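Long-range contacts in VAO-type flavoprotein oxidase VAO615 (PDB 6F72), which probably acts as an oxidoreductase whose bicovalently bound FAD, once reduced, reacts rapidly with molecular oxygen, although no substrate has yet been identified: residues L99-Q104 with G480-D485; F412-I417 with E500-M505; A493-A498 with E519-Y524. All coordinates share one frame; numbering follows the deposited sequence.

Contact 1 of 3, residues L99-Q104 with G480-D485; sequences LSQNFQ and GSWDWD. With NAG (2-acetamido-2-deoxy-beta-D-glucopyranose), chain C.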
loop_
_atom_site.group_PDB
_atom_site.type_symbol
_atom_site.label_atom_id
_atom_site.label_comp_id
_atom_site.label_asym_id
_atom_site.label_seq_id
_atom_site.Cartn_x
_atom_site.Cartn_y
_atom_site.Cartn_z
ATOM N N LEU A 99 4.696 6.204 -8.593
ATOM C CA LEU A 99 4.693 7.367 -7.707
ATOM C C LEU A 99 6.025 7.614 -6.964
ATOM O O LEU A 99 6.290 8.738 -6.498
ATOM C CB LEU A 99 3.527 7.293 -6.712
ATOM C CG LEU A 99 2.048 7.404 -7.101
ATOM C CD1 LEU A 99 1.241 7.388 -5.813
ATOM C CD2 LEU A 99 1.722 8.672 -7.856
ATOM N N SER A 100 6.873 6.588 -6.885
ATOM C CA SER A 100 8.106 6.684 -6.095
ATOM C C SER A 100 9.232 7.454 -6.781
ATOM O O SER A 100 9.797 6.992 -7.787
ATOM C CB SER A 100 8.595 5.303 -5.657
ATOM O OG SER A 100 9.922 5.362 -5.174
ATOM N N GLN A 101 9.588 8.594 -6.179
ATOM C CA GLN A 101 10.689 9.435 -6.657
ATOM C C GLN A 101 11.999 8.650 -6.644
ATOM O O GLN A 101 12.874 8.889 -7.472
ATOM C CB GLN A 101 10.849 10.712 -5.817
ATOM C CG GLN A 101 9.591 11.546 -5.578
ATOM C CD GLN A 101 8.820 11.126 -4.333
ATOM O OE1 GLN A 101 8.898 9.979 -3.902
ATOM N NE2 GLN A 101 8.057 12.055 -3.759
ATOM N N ASN A 102 12.119 7.699 -5.712
ATOM C CA ASN A 102 13.321 6.880 -5.627
ATOM C C ASN A 102 13.454 5.915 -6.804
ATOM O O ASN A 102 14.558 5.682 -7.286
ATOM C CB ASN A 102 13.391 6.144 -4.284
ATOM C CG ASN A 102 14.713 5.410 -4.072
ATOM O OD1 ASN A 102 15.774 5.848 -4.502
ATOM N ND2 ASN A 102 14.645 4.293 -3.362
ATOM N N PHE A 103 12.328 5.353 -7.248
ATOM C CA PHE A 103 12.342 4.436 -8.378
ATOM C C PHE A 103 12.317 5.168 -9.737
ATOM O O PHE A 103 12.838 4.629 -10.698
ATOM C CB PHE A 103 11.285 3.308 -8.236
ATOM C CG PHE A 103 11.642 2.310 -7.170
ATOM C CD1 PHE A 103 12.555 1.278 -7.435
ATOM C CD2 PHE A 103 11.144 2.448 -5.875
ATOM C CE1 PHE A 103 12.929 0.390 -6.438
ATOM C CE2 PHE A 103 11.518 1.563 -4.870
ATOM C CZ PHE A 103 12.411 0.534 -5.153
ATOM N N GLN A 104 11.728 6.370 -9.788
ATOM C CA GLN A 104 11.933 7.311 -10.907
ATOM C C GLN A 104 13.440 7.464 -11.112
ATOM O O GLN A 104 13.918 7.382 -12.240
ATOM C CB GLN A 104 11.301 8.677 -10.634
ATOM C CG GLN A 104 9.785 8.671 -10.709
ATOM C CD GLN A 104 9.146 9.837 -9.979
ATOM O OE1 GLN A 104 9.810 10.808 -9.636
ATOM N NE2 GLN A 104 7.836 9.741 -9.743
ATOM N N GLY A 480 10.448 8.492 5.242
ATOM C CA GLY A 480 11.411 9.490 4.790
ATOM C C GLY A 480 10.941 10.179 3.534
ATOM O O GLY A 480 10.593 9.525 2.530
ATOM N N SER A 481 10.921 11.506 3.600
ATOM C CA SER A 481 10.584 12.343 2.450
ATOM C C SER A 481 11.706 12.343 1.427
ATOM O O SER A 481 12.859 12.055 1.751
ATOM C CB SER A 481 10.247 13.761 2.904
ATOM O OG SER A 481 11.223 14.225 3.814
ATOM N N TRP A 482 11.345 12.623 0.181
ATOM C CA TRP A 482 12.320 12.873 -0.877
ATOM C C TRP A 482 12.692 14.357 -0.858
ATOM O O TRP A 482 11.902 15.200 -0.414
ATOM C CB TRP A 482 11.716 12.488 -2.213
ATOM C CG TRP A 482 12.626 12.564 -3.371
ATOM C CD1 TRP A 482 12.737 13.603 -4.250
ATOM C CD2 TRP A 482 13.548 11.559 -3.813
ATOM N NE1 TRP A 482 13.666 13.309 -5.202
ATOM C CE2 TRP A 482 14.181 12.063 -4.971
ATOM C CE3 TRP A 482 13.904 10.283 -3.346
ATOM C CZ2 TRP A 482 15.151 11.337 -5.682
ATOM C CZ3 TRP A 482 14.871 9.557 -4.054
ATOM C CH2 TRP A 482 15.484 10.093 -5.214
ATOM N N ASP A 483 13.899 14.674 -1.314
ATOM C CA ASP A 483 14.366 16.053 -1.330
ATOM C C ASP A 483 14.978 16.353 -2.688
ATOM O O ASP A 483 16.072 15.871 -3.018
ATOM C CB ASP A 483 15.356 16.313 -0.180
ATOM C CG ASP A 483 15.789 17.773 -0.074
ATOM O OD1 ASP A 483 15.366 18.643 -0.886
ATOM O OD2 ASP A 483 16.582 18.045 0.841
ATOM N N TRP A 484 14.249 17.156 -3.464
ATOM C CA TRP A 484 14.668 17.525 -4.810
ATOM C C TRP A 484 15.888 18.472 -4.877
ATOM O O TRP A 484 16.499 18.604 -5.941
ATOM C CB TRP A 484 13.479 18.077 -5.599
ATOM C CG TRP A 484 12.509 16.992 -6.005
ATOM C CD1 TRP A 484 11.228 16.835 -5.565
ATOM C CD2 TRP A 484 12.758 15.915 -6.921
ATOM N NE1 TRP A 484 10.650 15.732 -6.161
ATOM C CE2 TRP A 484 11.566 15.144 -6.994
ATOM C CE3 TRP A 484 13.864 15.535 -7.706
ATOM C CZ2 TRP A 484 11.449 14.011 -7.814
ATOM C CZ3 TRP A 484 13.753 14.411 -8.522
ATOM C CH2 TRP A 484 12.546 13.649 -8.561
ATOM N N ASP A 485 16.238 19.109 -3.755
ATOM C CA ASP A 485 17.469 19.926 -3.649
ATOM C C ASP A 485 18.716 19.125 -3.297
ATOM O O ASP A 485 19.844 19.619 -3.455
ATOM C CB ASP A 485 17.313 20.999 -2.580
ATOM C CG ASP A 485 16.254 22.009 -2.905
ATOM O OD1 ASP A 485 15.887 22.175 -4.082
ATOM O OD2 ASP A 485 15.785 22.669 -1.964
HETATM C C1 NAG C . 19.539 4.577 -9.670
HETATM C C2 NAG C . 19.228 3.240 -8.958
HETATM C C3 NAG C . 20.514 2.535 -8.534
HETATM C C4 NAG C . 21.521 2.385 -9.685
HETATM C C5 NAG C . 21.672 3.705 -10.451
HETATM C C6 NAG C . 22.443 3.525 -11.753
HETATM C C7 NAG C . 17.092 2.941 -7.738
HETATM C C8 NAG C . 16.385 3.206 -6.446
HETATM N N2 NAG C . 18.354 3.392 -7.797
HETATM O O3 NAG C . 20.180 1.247 -8.002
HETATM O O4 NAG C . 22.821 2.063 -9.170
HETATM O O5 NAG C . 20.410 4.306 -10.769
HETATM O O6 NAG C . 22.996 4.801 -12.090
HETATM O O7 NAG C . 16.527 2.345 -8.644
#
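Gln101 sets its CB on the indole face of Trp482. That carbon, Gln101 CB, stands 3.5 Å from the centroid of the five-membered ring of Trp482 and 11° off the ring normal, a CH-pi contact. The two side chains run past each other in opposite senses, the amide, 8° from parallel with the ring, running back alongside Trp482 CB. Farther along the same ring the backbone of Asn102 takes over, Asn102 CA lying 3.5 Å from Trp482 CZ3. Trp482 reaches the short helix because its CG is anti to the backbone N (chi1 -175°). Trp484 adds a second indole: Trp482 NE1 sits over the centre of its ring, while Gln101 CG approaches Trp484 CZ2 at 3.8 Å, the two side chains crossing at about a right angle. At the edge of that indole lies Gln104 OE1, 4.0 Å from Trp484 CZ2, its amide nearly coplanar with the ring.

No hydrogen bond joins the segments, and the polar ends are held by third parties. Gln101 NE2 and Trp484 NE1 both donate to Asp85 OD1, Gln101 NE2 also reaches Tyr409 O, and Gln104 OE1 accepts from Trp84 NE1. The helix start is fixed by Ser100, whose OG accepts from Phe103 N at 3.2 Å as an N-cap. Asn102 O comes within 3.2 Å of the N-acetylglucosamine methyl C8, so the helix also borders a glycan.

Helix 101-104 meets the loop that leads from strand 472-480 into helix 488-508, where Trp482 also touches Met491; helix 89-92 touches Gln104 through His91.

Contact 2 of 3, residues F412-I417 with E500-M505; sequences FTNSRI and ETLQPM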
loop_
_atom_site.group_PDB
_atom_site.type_symbol
_atom_site.label_atom_id
_atom_site.label_comp_id
_atom_site.label_asym_id
_atom_site.label_seq_id
_atom_site.Cartn_x
_atom_site.Cartn_y
_atom_site.Cartn_z
ATOM N N PHE A 412 10.662 6.513 1.250
ATOM C CA PHE A 412 11.431 5.760 2.239
ATOM C C PHE A 412 10.521 5.393 3.421
ATOM O O PHE A 412 10.783 5.777 4.573
ATOM C CB PHE A 412 12.684 6.538 2.692
ATOM C CG PHE A 412 13.471 7.148 1.557
ATOM C CD1 PHE A 412 14.227 6.349 0.688
ATOM C CD2 PHE A 412 13.446 8.527 1.341
ATOM C CE1 PHE A 412 14.942 6.918 -0.363
ATOM C CE2 PHE A 412 14.158 9.097 0.292
ATOM C CZ PHE A 412 14.915 8.295 -0.552
ATOM N N THR A 413 9.457 4.647 3.111
ATOM C CA THR A 413 8.456 4.250 4.089
ATOM C C THR A 413 8.895 2.935 4.723
ATOM O O THR A 413 9.251 1.979 4.029
ATOM C CB THR A 413 7.035 4.139 3.460
ATOM O OG1 THR A 413 6.560 5.443 3.094
ATOM C CG2 THR A 413 6.026 3.524 4.429
ATOM N N ASN A 414 8.921 2.922 6.050
ATOM C CA ASN A 414 9.172 1.694 6.818
ATOM C C ASN A 414 7.987 1.452 7.725
ATOM O O ASN A 414 7.113 2.316 7.830
ATOM C CB ASN A 414 10.469 1.848 7.608
ATOM C CG ASN A 414 11.604 2.349 6.738
ATOM O OD1 ASN A 414 12.215 1.590 5.983
ATOM N ND2 ASN A 414 11.873 3.649 6.817
ATOM N N SER A 415 7.938 0.282 8.370
ATOM C CA SER A 415 6.823 -0.043 9.240
ATOM C C SER A 415 7.155 -1.060 10.312
ATOM O O SER A 415 8.038 -1.925 10.170
ATOM C CB SER A 415 5.615 -0.569 8.433
ATOM O OG SER A 415 5.968 -1.756 7.743
ATOM N N ARG A 416 6.402 -0.963 11.388
ATOM C CA ARG A 416 6.361 -2.038 12.339
ATOM C C ARG A 416 4.916 -2.249 12.743
ATOM O O ARG A 416 4.193 -1.276 13.001
ATOM C CB ARG A 416 7.272 -1.714 13.535
ATOM C CG ARG A 416 7.670 -2.931 14.356
ATOM C CD ARG A 416 8.664 -3.841 13.645
ATOM N NE ARG A 416 9.013 -4.929 14.538
ATOM C CZ ARG A 416 9.547 -6.095 14.189
ATOM N NH1 ARG A 416 9.806 -6.381 12.918
ATOM N NH2 ARG A 416 9.810 -6.993 15.147
ATOM N N ILE A 417 4.481 -3.510 12.704
ATOM C CA ILE A 417 3.266 -3.929 13.377
ATOM C C ILE A 417 3.712 -4.228 14.804
ATOM O O ILE A 417 4.575 -5.080 15.025
ATOM C CB ILE A 417 2.623 -5.171 12.728
ATOM C CG1 ILE A 417 2.114 -4.822 11.326
ATOM C CG2 ILE A 417 1.458 -5.677 13.566
ATOM C CD1 ILE A 417 2.304 -5.918 10.309
ATOM N N GLU A 500 18.864 -0.301 6.496
ATOM C CA GLU A 500 19.867 -0.989 7.294
ATOM C C GLU A 500 20.144 -0.383 8.668
ATOM O O GLU A 500 20.824 -1.004 9.487
ATOM C CB GLU A 500 21.137 -1.272 6.476
ATOM C CG GLU A 500 22.016 -0.081 6.153
ATOM C CD GLU A 500 22.680 -0.206 4.792
ATOM O OE1 GLU A 500 22.296 -1.090 4.004
ATOM O OE2 GLU A 500 23.588 0.579 4.503
ATOM N N THR A 501 19.558 0.783 8.932
ATOM C CA THR A 501 19.688 1.448 10.218
ATOM C C THR A 501 18.338 1.678 10.863
ATOM O O THR A 501 18.107 1.191 11.972
ATOM C CB THR A 501 20.520 2.766 10.130
ATOM O OG1 THR A 501 21.816 2.464 9.621
ATOM C CG2 THR A 501 20.687 3.432 11.494
ATOM N N LEU A 502 17.452 2.413 10.202
ATOM C CA LEU A 502 16.184 2.758 10.833
ATOM C C LEU A 502 15.256 1.535 11.045
ATOM O O LEU A 502 14.752 1.332 12.165
ATOM C CB LEU A 502 15.465 3.895 10.107
ATOM C CG LEU A 502 14.137 4.356 10.728
ATOM C CD1 LEU A 502 14.294 4.884 12.146
ATOM C CD2 LEU A 502 13.480 5.399 9.865
ATOM N N GLN A 503 15.044 0.725 9.999
ATOM C CA GLN A 503 14.205 -0.462 10.135
ATOM C C GLN A 503 14.721 -1.464 11.198
ATOM O O GLN A 503 13.924 -1.865 12.050
ATOM C CB GLN A 503 13.901 -1.143 8.781
ATOM C CG GLN A 503 12.873 -2.266 8.852
ATOM C CD GLN A 503 11.483 -1.783 9.213
ATOM O OE1 GLN A 503 10.842 -1.108 8.420
ATOM N NE2 GLN A 503 11.003 -2.140 10.414
ATOM N N PRO A 504 16.027 -1.869 11.159
ATOM C CA PRO A 504 16.504 -2.751 12.245
ATOM C C PRO A 504 16.400 -2.167 13.666
ATOM O O PRO A 504 16.216 -2.935 14.633
ATOM C CB PRO A 504 17.966 -3.023 11.859
ATOM C CG PRO A 504 17.951 -2.934 10.365
ATOM C CD PRO A 504 17.057 -1.752 10.103
ATOM N N MET A 505 16.520 -0.845 13.801
ATOM C CA MET A 505 16.325 -0.190 15.104
ATOM C C MET A 505 14.878 -0.377 15.546
ATOM O O MET A 505 14.622 -0.725 16.700
ATOM C CB MET A 505 16.690 1.300 15.087
ATOM C CG MET A 505 16.363 2.020 16.394
ATOM S SD MET A 505 16.889 3.740 16.531
ATOM C CE MET A 505 15.617 4.585 15.596
HETATM O O HOH W 1 11.869 -0.977 5.806
#
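The side-chain amide of Gln503 reads both backbone polar groups of Ser415. Gln503 OE1 accepts from Ser415 N at 3.2 Å, the donor in the carbonyl plane on a lone pair, and Gln503 NE2 donates to Ser415 O at 3.0 Å. The second bond is less regular, for Gln503 NE2 stands 41° out of the carbonyl plane of Ser415. Gln503 CG is anti to its backbone N (chi1 -172°) and the chain then bends at chi2, which carries the amide across to the strand. Alongside, Gln503 OE1 lies 3.1 Å from Asn414 CB. A water donates to Asn414 OD1 (2.6 Å) and to Gln503 OE1 (2.8 Å), giving that oxygen a second hydrogen bond. Leu502 contributes a methyl, its CD2 resting 3.9 Å from Asn414 ND2.

A second shell sets the amide's rotation. Gln503 NE2 also donates to Asp507 OD1, a carboxylate that forms a salt bridge with NH1 of Arg416, whose NE bonds Thr510 OG1; Ser415 OG bonds Glu519 O. Shortening Gln503 to an alanine is likely to leave Ser415 N and O without these partners, the water without its acceptor Gln503 OE1, and Asp507 short of one donor.

The helical backbone is irregular here, with a wider pi-type turn at 500-502 and a kink at Pro504. Strand 412-419 forms one edge of a seven-stranded antiparallel sheet and is interrupted at Asn414 and Ser415. The glutamine pairing in that break is one of the contacts joining helix 488-508 to the sheet, whose helix-backed build is consistent with the substrate domain of VAO-type oxidases.

Contact 3 of 3, residues A493-A498 with E519-Y524; sequences ARDRYA and EANHLY. With FAD (flavin-adenine dinucleotide), chain E.
Asp495 OD2 is gripped by two nitrogens: His522 NE2 donates to it at 2.8 Å in a nearly straight bond (173°), and Asn102 ND2 brings a second hydrogen bond from another part of the chain. The histidine meets the carboxylate on its syn side, with the oxygen almost exactly in the imidazole plane, and carboxylate and ring are turned only 22° from each other. The other oxygen, Asp495 OD1, accepts from Asn521 ND2 at 3.0 Å, this time from above the carboxylate plane. One buried aspartate therefore engages two successive residues of the loop, and at least three donors reach it.

The loop is shaped to present those donors. Asn521 OD1 accepts from Leu523 N at 2.8 Å, an Asx turn, so that the amide is used at both ends and cannot easily flip. Residues Asn521 to Tyr524 form a type I turn, closed by Tyr524 N to Asn521 O. His522 CG sits between the backbone N and carbonyl carbon (chi1 69°), which swings the ring toward the helix; Leu523 CG lies over one ring face, and Phe103 meets the same imidazole edge-to-face. Van der Waals contacts complete the seam: Ala498 CB packs 3.7 Å from Asn521 ND2, and Leu523 CD1 lies 4.0 Å from Arg496 CG near the solvent-exposed surface.

Just upstream, Glu519 OE2 stands 3.6 Å from FAD C10. The Asx turn and the adjoining His-carboxylate bond thus tie helix 488-508 to the berberine-like region's segment that enters the flavin pocket.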
loop_
_atom_site.group_PDB
_atom_site.type_symbol
_atom_site.label_atom_id
_atom_site.label_comp_id
_atom_site.label_asym_id
_atom_site.label_seq_id
_atom_site.Cartn_x
_atom_site.Cartn_y
_atom_site.Cartn_z
ATOM N N ALA A 493 21.778 7.418 -0.020
ATOM C CA ALA A 493 22.183 7.264 1.368
ATOM C C ALA A 493 20.974 7.220 2.294
ATOM O O ALA A 493 20.978 6.446 3.251
ATOM C CB ALA A 493 23.150 8.369 1.783
ATOM N N ARG A 494 19.944 8.025 2.011
ATOM C CA ARG A 494 18.685 7.980 2.777
ATOM C C ARG A 494 17.965 6.611 2.633
ATOM O O ARG A 494 17.430 6.034 3.621
ATOM C CB ARG A 494 17.775 9.151 2.397
ATOM C CG ARG A 494 16.594 9.348 3.342
ATOM C CD ARG A 494 15.853 10.648 3.076
ATOM N NE ARG A 494 16.563 11.798 3.620
ATOM C CZ ARG A 494 16.209 13.073 3.449
ATOM N NH1 ARG A 494 15.119 13.405 2.757
ATOM N NH2 ARG A 494 16.948 14.028 4.000
ATOM N N ASP A 495 17.981 6.103 1.398
ATOM C CA ASP A 495 17.517 4.756 1.062
ATOM C C ASP A 495 18.215 3.672 1.928
ATOM O O ASP A 495 17.526 2.856 2.581
ATOM C CB ASP A 495 17.719 4.504 -0.446
ATOM C CG ASP A 495 16.675 3.583 -1.043
ATOM O OD1 ASP A 495 15.566 3.462 -0.469
ATOM O OD2 ASP A 495 16.964 2.997 -2.118
ATOM N N ARG A 496 19.552 3.668 1.946
ATOM C CA ARG A 496 20.308 2.692 2.743
ATOM C C ARG A 496 20.154 2.896 4.252
ATOM O O ARG A 496 20.058 1.908 5.008
ATOM C CB ARG A 496 21.784 2.621 2.343
ATOM C CG ARG A 496 22.017 2.096 0.924
ATOM C CD ARG A 496 23.499 2.060 0.566
ATOM N NE ARG A 496 24.193 3.309 0.923
ATOM C CZ ARG A 496 24.370 4.369 0.122
ATOM N NH1 ARG A 496 23.933 4.376 -1.131
ATOM N NH2 ARG A 496 25.001 5.430 0.590
ATOM N N TYR A 497 20.111 4.159 4.687
ATOM C CA TYR A 497 19.763 4.481 6.074
ATOM C C TYR A 497 18.438 3.825 6.495
ATOM O O TYR A 497 18.372 3.199 7.562
ATOM C CB TYR A 497 19.708 5.993 6.331
ATOM C CG TYR A 497 19.095 6.328 7.679
ATOM C CD1 TYR A 497 19.833 6.184 8.869
ATOM C CD2 TYR A 497 17.768 6.763 7.768
ATOM C CE1 TYR A 497 19.250 6.464 10.107
ATOM C CE2 TYR A 497 17.184 7.060 8.986
ATOM C CZ TYR A 497 17.909 6.893 10.150
ATOM O OH TYR A 497 17.298 7.187 11.348
ATOM N N ALA A 498 17.393 3.964 5.673
ATOM C CA ALA A 498 16.090 3.431 6.058
ATOM C C ALA A 498 16.139 1.899 6.236
ATOM O O ALA A 498 15.722 1.389 7.270
ATOM C CB ALA A 498 15.010 3.841 5.069
ATOM N N GLU A 519 4.532 -1.658 3.369
ATOM C CA GLU A 519 5.190 -0.414 3.781
ATOM C C GLU A 519 6.554 -0.735 4.365
ATOM O O GLU A 519 6.727 -0.798 5.577
ATOM C CB GLU A 519 4.299 0.357 4.765
ATOM C CG GLU A 519 2.904 0.645 4.211
ATOM C CD GLU A 519 2.078 1.547 5.104
ATOM O OE1 GLU A 519 2.057 1.346 6.338
ATOM O OE2 GLU A 519 1.437 2.470 4.558
ATOM N N ALA A 520 7.498 -1.014 3.477
ATOM C CA ALA A 520 8.879 -1.319 3.844
ATOM C C ALA A 520 9.836 -0.762 2.788
ATOM O O ALA A 520 9.396 -0.271 1.745
ATOM C CB ALA A 520 9.068 -2.812 3.973
ATOM N N ASN A 521 11.136 -0.835 3.083
ATOM C CA ASN A 521 12.170 -0.498 2.137
ATOM C C ASN A 521 12.565 -1.724 1.323
ATOM O O ASN A 521 12.704 -2.802 1.877
ATOM C CB ASN A 521 13.387 0.051 2.890
ATOM C CG ASN A 521 14.403 0.680 1.959
ATOM O OD1 ASN A 521 15.184 -0.017 1.309
ATOM N ND2 ASN A 521 14.399 1.997 1.892
ATOM N N HIS A 522 12.764 -1.541 0.013
ATOM C CA HIS A 522 13.195 -2.616 -0.904
ATOM C C HIS A 522 14.569 -3.241 -0.630
ATOM O O HIS A 522 14.870 -4.322 -1.154
ATOM C CB HIS A 522 13.194 -2.104 -2.341
ATOM C CG HIS A 522 14.252 -1.080 -2.613
ATOM N ND1 HIS A 522 15.092 -1.149 -3.706
ATOM C CD2 HIS A 522 14.606 0.039 -1.931
ATOM C CE1 HIS A 522 15.905 -0.105 -3.695
ATOM N NE2 HIS A 522 15.628 0.629 -2.631
ATOM N N LEU A 523 15.416 -2.543 0.130
ATOM C CA LEU A 523 16.745 -3.053 0.483
ATOM C C LEU A 523 16.782 -3.758 1.847
ATOM O O LEU A 523 17.807 -4.369 2.200
ATOM C CB LEU A 523 17.792 -1.947 0.431
ATOM C CG LEU A 523 17.978 -1.135 -0.855
ATOM C CD1 LEU A 523 18.798 0.109 -0.514
ATOM C CD2 LEU A 523 18.618 -1.941 -1.987
ATOM N N TYR A 524 15.669 -3.690 2.592
ATOM C CA TYR A 524 15.547 -4.325 3.927
ATOM C C TYR A 524 15.883 -5.812 3.869
ATOM O O TYR A 524 15.242 -6.580 3.151
ATOM C CB TYR A 524 14.143 -4.078 4.495
ATOM C CG TYR A 524 13.802 -4.815 5.775
ATOM C CD1 TYR A 524 14.580 -4.663 6.927
ATOM C CD2 TYR A 524 12.673 -5.649 5.845
ATOM C CE1 TYR A 524 14.257 -5.342 8.097
ATOM C CE2 TYR A 524 12.339 -6.310 7.020
ATOM C CZ TYR A 524 13.136 -6.153 8.135
ATOM O OH TYR A 524 12.828 -6.814 9.314
HETATM P PA FAD E . 0.724 -0.897 -7.223
HETATM O O1A FAD E . 2.114 -0.345 -7.042
HETATM O O2A FAD E . 0.097 -0.694 -8.574
HETATM O O5B FAD E . 0.756 -2.463 -6.862
HETATM C C5B FAD E . 1.464 -2.963 -5.727
HETATM C C4B FAD E . 1.867 -4.421 -5.920
HETATM O O4B FAD E . 0.704 -5.209 -6.185
HETATM C C3B FAD E . 2.813 -4.666 -7.079
HETATM O O3B FAD E . 3.693 -5.725 -6.679
HETATM C C2B FAD E . 1.924 -5.149 -8.212
HETATM O O2B FAD E . 2.616 -6.036 -9.094
HETATM C C1B FAD E . 0.809 -5.860 -7.463
HETATM N N9A FAD E . -0.521 -5.784 -8.113
HETATM C C8A FAD E . -1.345 -4.714 -8.097
HETATM N N7A FAD E . -2.502 -4.992 -8.749
HETATM C C5A FAD E . -2.425 -6.261 -9.180
HETATM C C6A FAD E . -3.305 -7.178 -9.937
HETATM N N6A FAD E . -4.513 -6.747 -10.365
HETATM N N1A FAD E . -2.858 -8.429 -10.191
HETATM C C2A FAD E . -1.649 -8.863 -9.773
HETATM N N3A FAD E . -0.796 -8.078 -9.069
HETATM C C4A FAD E . -1.122 -6.791 -8.751
HETATM N N1 FAD E . -1.577 0.644 2.965
HETATM C C2 FAD E . -2.357 0.390 4.045
HETATM O O2 FAD E . -2.446 -0.787 4.467
HETATM N N3 FAD E . -3.038 1.371 4.679
HETATM C C4 FAD E . -2.995 2.662 4.311
HETATM O O4 FAD E . -3.640 3.537 4.931
HETATM C C4X FAD E . -2.173 3.014 3.132
HETATM N N5 FAD E . -2.085 4.285 2.684
HETATM C C5X FAD E . -1.321 4.609 1.601
HETATM C C6 FAD E . -1.247 5.943 1.147
HETATM C C7 FAD E . -0.452 6.247 0.020
HETATM C C7M FAD E . -0.378 7.690 -0.446
HETATM C C8 FAD E . 0.299 5.155 -0.701
HETATM C C8M FAD E . 1.100 5.362 -1.978
HETATM C C9 FAD E . 0.208 3.846 -0.237
HETATM C C9A FAD E . -0.567 3.527 0.882
HETATM N N10 FAD E . -0.664 2.187 1.328
HETATM C C10 FAD E . -1.447 1.901 2.466
HETATM C "C1'" FAD E . 0.108 1.139 0.665
HETATM C "C2'" FAD E . -0.604 0.172 -0.233
HETATM O "O2'" FAD E . -1.335 -0.729 0.595
HETATM C "C3'" FAD E . 0.499 -0.561 -0.987
HETATM O "O3'" FAD E . 1.446 0.371 -1.552
HETATM C "C4'" FAD E . -0.075 -1.450 -2.080
HETATM O "O4'" FAD E . 0.957 -2.292 -2.597
HETATM C "C5'" FAD E . -0.751 -0.630 -3.180
HETATM O "O5'" FAD E . -1.193 -1.459 -4.244
HETATM P P FAD E . -1.642 -0.790 -5.634
HETATM O O1P FAD E . -2.586 0.341 -5.341
HETATM O O2P FAD E . -2.032 -1.945 -6.527
HETATM O O3P FAD E . -0.243 -0.179 -6.161
#

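Overall arrangement
Contacts 2 and 3 share helix 488-508 and have centres only about 8 Å apart; contact 1 lies about 12 Å from contact 3 and 17 Å from contact 2, centre to centre. Along the chain, contact 1 closes before contact 3 opens, whereas contact 2 alternates with both. Direct bonds link them: Asn102 ND2 to Asp495 OD2 (2.9 Å) joins contacts 1 and 3, Gly480 N to Phe412 O (2.8 Å) joins 1 and 2, and Ser415 OG to Glu519 O joins 2 and 3. Phe412 touches residues of both other contacts. Together they hold helix 488-508 between the seven-stranded sheet's edge, the short helix 101-104 and the loop whose Glu519 reaches the flavin.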